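Local atomic coordinates of putative adhesin (Bacteroides thetaiotaomicron, PDB entry 4QDG), a protein that probably serves as a lipid-anchored outer-membrane component of fimbriae, as a member of the FimB/Mfa2 family of fimbrial anchor proteins, and is implicated in cell adhesion. Residues 174-179 and 232-237. Sequence-based numbering, arbitrary orientation. Where two conformers were deposited one is given.
Sequences ITDDNI and YSPKLT
Thr-175 and Lys-235 form a hydrogen-bonded pair between antiparallel strands, in which the N-H of Thr-175 donates to Lys-235 O (N to O 3.0 Å) and the N-H of Lys-235 donates to Thr-175 O (N to O 2.9 Å), while Ile-174 and Leu-236 make the adjoining non-hydrogen-bonded pair. Thr-175 O also receives a CA-H...O contact from Pro-234, so this carbonyl serves both kinds of donor. On the face bearing Ile-174 and Leu-236, CG1 of Ile-174 meets CD1 of Leu-236 at 3.8 Å. The other face is more polar. With chi1 of 51°, Thr-175 places OG1 between its own N and carbonyl carbon, where it lies against CB of Lys-235 and binds two waters, one shared with Tyr-232 OH and the other with Thr-237 OG1. Beyond the regular pairing, Tyr-232 reaches across the C-terminal end of strand 170-176: CB of Asp-177 sits over one ring face in a CH-pi contact, 4.0 Å from the centroid and offset toward the rim, and Thr-175 O approaches the ring edge. The carboxylate of Asp-176 runs alongside Pro-234, with OD2 3.3 Å from CG of the proline; its OD1 accepts the N-H of Asp-177 at 2.7 Å and forms a salt bridge with Arg-229. Asp-177, for its part, turns its carboxylate oxygens to the backbone N-H groups of Asn-190 and Gly-191. Past the last bridge, then, side chains carry the contact between 170-176 and 235-240, the inner strands of a four-stranded antiparallel sheet flanked by 193-195 and 246-251 in this Mfa2-family protein.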
ATOM      1  N   ILE A 174     -11.566  -6.119  -7.072  1.00 28.23           N
ATOM      2  CA  ILE A 174     -11.180  -4.725  -7.064  1.00 26.70           C
ATOM      3  C   ILE A 174     -10.565  -4.478  -8.419  1.00 29.61           C
ATOM      4  O   ILE A 174      -9.613  -5.156  -8.783  1.00 28.69           O
ATOM      5  CB  ILE A 174     -10.298  -4.235  -5.886  1.00 28.30           C
ATOM      6  CG1 ILE A 174     -11.096  -4.261  -4.578  1.00 27.74           C
ATOM      7  CG2 ILE A 174      -9.776  -2.812  -6.160  1.00 28.40           C
ATOM      8  CD1 ILE A 174     -10.266  -4.069  -3.268  1.00 31.25           C
ATOM      9  N   THR A 175     -11.185  -3.600  -9.218  1.00 27.27           N
ATOM     10  CA  THR A 175     -10.606  -3.184 -10.482  1.00 26.29           C
ATOM     11  C   THR A 175      -9.957  -1.816 -10.243  1.00 30.29           C
ATOM     12  O   THR A 175     -10.532  -0.935  -9.583  1.00 27.72           O
ATOM     13  CB  THR A 175     -11.611  -3.170 -11.632  1.00 31.30           C
ATOM     14  OG1 THR A 175     -12.775  -2.428 -11.246  1.00 31.51           O
ATOM     15  CG2 THR A 175     -11.941  -4.573 -12.148  1.00 21.51           C
ATOM     16  N   ASP A 176      -8.747  -1.652 -10.774  1.00 28.09           N
ATOM     17  CA  ASP A 176      -7.980  -0.412 -10.641  1.00 26.45           C
ATOM     18  C   ASP A 176      -6.929  -0.371 -11.703  1.00 28.30           C
ATOM     19  O   ASP A 176      -6.691  -1.371 -12.361  1.00 30.14           O
ATOM     20  CB  ASP A 176      -7.327  -0.320  -9.230  1.00 26.81           C
ATOM     21  CG  ASP A 176      -7.018   1.082  -8.740  1.00 27.40           C
ATOM     22  OD1 ASP A 176      -6.982   2.030  -9.586  1.00 26.65           O
ATOM     23  OD2 ASP A 176      -6.894   1.260  -7.509  1.00 34.48           O
ATOM     24  N   ASP A 177      -6.295   0.788 -11.874  1.00 24.07           N
ATOM     25  CA  ASP A 177      -5.180   0.977 -12.789  1.00 24.70           C
ATOM     26  C   ASP A 177      -4.082   1.616 -11.938  1.00 29.67           C
ATOM     27  O   ASP A 177      -3.873   2.825 -11.979  1.00 29.09           O
ATOM     28  CB  ASP A 177      -5.605   1.812 -14.029  1.00 25.92           C
ATOM     29  CG  ASP A 177      -4.549   1.908 -15.122  1.00 33.78           C
ATOM     30  OD1 ASP A 177      -3.340   1.723 -14.811  1.00 33.14           O
ATOM     31  OD2 ASP A 177      -4.925   2.194 -16.288  1.00 43.47           O
ATOM     32  N   ASN A 178      -3.424   0.802 -11.101  1.00 28.89           N
ATOM     33  CA  ASN A 178      -2.460   1.334 -10.135  1.00 29.00           C
ATOM     34  C   ASN A 178      -1.205   0.467  -9.938  1.00 31.37           C
ATOM     35  O   ASN A 178      -0.632   0.519  -8.863  1.00 29.73           O
ATOM     36  CB  ASN A 178      -3.188   1.491  -8.763  1.00 26.51           C
ATOM     37  CG  ASN A 178      -3.688   0.205  -8.151  1.00 30.14           C
ATOM     38  OD1 ASN A 178      -3.854  -0.796  -8.835  1.00 26.31           O
ATOM     39  ND2 ASN A 178      -3.949   0.202  -6.826  1.00 21.47           N
ATOM     40  N   ILE A 179      -0.768  -0.311 -10.940  1.00 30.47           N
ATOM     41  CA  ILE A 179       0.370  -1.212 -10.741  1.00 30.26           C
ATOM     42  C   ILE A 179       1.691  -0.664 -11.331  1.00 34.98           C
ATOM     43  O   ILE A 179       2.724  -1.330 -11.195  1.00 34.91           O
ATOM     44  CB  ILE A 179       0.092  -2.652 -11.237  1.00 33.17           C
ATOM     45  CG1 ILE A 179      -0.002  -2.746 -12.769  1.00 35.30           C
ATOM     46  CG2 ILE A 179      -1.103  -3.265 -10.514  1.00 32.40           C
ATOM     47  CD1 ILE A 179       0.487  -4.073 -13.309  1.00 36.46           C
ATOM     48  N   TYR A 232      -8.771   7.520 -13.259  1.00 35.14           N
ATOM     49  CA  TYR A 232      -9.270   6.218 -12.835  1.00 33.61           C
ATOM     50  C   TYR A 232     -10.037   6.326 -11.550  1.00 38.87           C
ATOM     51  O   TYR A 232      -9.626   7.013 -10.627  1.00 37.13           O
ATOM     52  CB  TYR A 232      -8.204   5.099 -12.724  1.00 32.34           C
ATOM     53  CG  TYR A 232      -8.807   3.766 -13.114  1.00 33.16           C
ATOM     54  CD1 TYR A 232      -8.945   3.413 -14.451  1.00 35.53           C
ATOM     55  CD2 TYR A 232      -9.376   2.924 -12.157  1.00 33.13           C
ATOM     56  CE1 TYR A 232      -9.594   2.248 -14.831  1.00 34.80           C
ATOM     57  CE2 TYR A 232     -10.047   1.762 -12.529  1.00 33.51           C
ATOM     58  CZ  TYR A 232     -10.129   1.417 -13.871  1.00 37.43           C
ATOM     59  OH  TYR A 232     -10.771   0.290 -14.308  1.00 36.04           O
ATOM     60  N   SER A 233     -11.162   5.613 -11.508  1.00 37.45           N
ATOM     61  CA  SER A 233     -12.065   5.510 -10.369  1.00 35.99           C
ATOM     62  C   SER A 233     -12.102   4.018  -9.951  1.00 36.09           C
ATOM     63  O   SER A 233     -12.858   3.234 -10.521  1.00 35.06           O
ATOM     64  CB  SER A 233     -13.447   6.056 -10.738  1.00 39.63           C
ATOM     65  OG  SER A 233     -14.299   6.084  -9.608  1.00 49.97           O
ATOM     66  N   PRO A 234     -11.224   3.598  -9.007  1.00 31.25           N
ATOM     67  CA  PRO A 234     -11.202   2.172  -8.597  1.00 30.44           C
ATOM     68  C   PRO A 234     -12.567   1.682  -8.089  1.00 31.74           C
ATOM     69  O   PRO A 234     -13.297   2.422  -7.384  1.00 27.18           O
ATOM     70  CB  PRO A 234     -10.152   2.127  -7.480  1.00 31.10           C
ATOM     71  CG  PRO A 234      -9.371   3.381  -7.631  1.00 35.13           C
ATOM     72  CD  PRO A 234     -10.240   4.398  -8.250  1.00 31.57           C
ATOM     73  N   LYS A 235     -12.890   0.431  -8.461  1.00 27.54           N
ATOM     74  CA  LYS A 235     -14.161  -0.170  -8.108  0.50 26.76           C
ATOM     75  C   LYS A 235     -14.028  -1.420  -7.234  1.00 29.72           C
ATOM     76  O   LYS A 235     -13.131  -2.242  -7.443  1.00 28.23           O
ATOM     77  CB  LYS A 235     -14.940  -0.530  -9.385  0.50 29.20           C
ATOM     78  CG  LYS A 235     -15.389   0.670 -10.221  0.50 34.45           C
ATOM     79  CD  LYS A 235     -16.677   1.317  -9.702  0.50 38.78           C
ATOM     80  CE  LYS A 235     -17.099   2.500 -10.538  0.50 39.12           C
ATOM     81  NZ  LYS A 235     -16.254   3.696 -10.281  0.50 39.22           N
ATOM     82  N   LEU A 236     -14.958  -1.569  -6.259  1.00 25.91           N
ATOM     83  CA  LEU A 236     -15.093  -2.769  -5.441  1.00 25.55           C
ATOM     84  C   LEU A 236     -16.351  -3.441  -5.960  1.00 28.71           C
ATOM     85  O   LEU A 236     -17.398  -2.788  -6.065  1.00 26.29           O
ATOM     86  CB  LEU A 236     -15.132  -2.564  -3.927  1.00 25.14           C
ATOM     87  CG  LEU A 236     -15.584  -3.793  -3.113  1.00 28.83           C
ATOM     88  CD1 LEU A 236     -14.499  -4.886  -3.087  1.00 27.93           C
ATOM     89  CD2 LEU A 236     -15.978  -3.407  -1.705  1.00 30.30           C
ATOM     90  N   THR A 237     -16.243  -4.715  -6.361  1.00 28.89           N
ATOM     91  CA  THR A 237     -17.401  -5.442  -6.916  1.00 29.81           C
ATOM     92  C   THR A 237     -17.621  -6.744  -6.164  1.00 32.75           C
ATOM     93  O   THR A 237     -16.660  -7.480  -5.915  1.00 32.10           O
ATOM     94  CB  THR A 237     -17.216  -5.686  -8.444  1.00 36.94           C
ATOM     95  OG1 THR A 237     -17.024  -4.429  -9.092  1.00 34.92           O
ATOM     96  CG2 THR A 237     -18.408  -6.370  -9.080  1.00 34.03           C
TER
HETATM   97  O   HOH W   1     -12.986  -0.332 -12.984  1.00 38.37           O
HETATM   98  O   HOH W   2     -14.887  -4.005 -10.644  1.00 42.47           O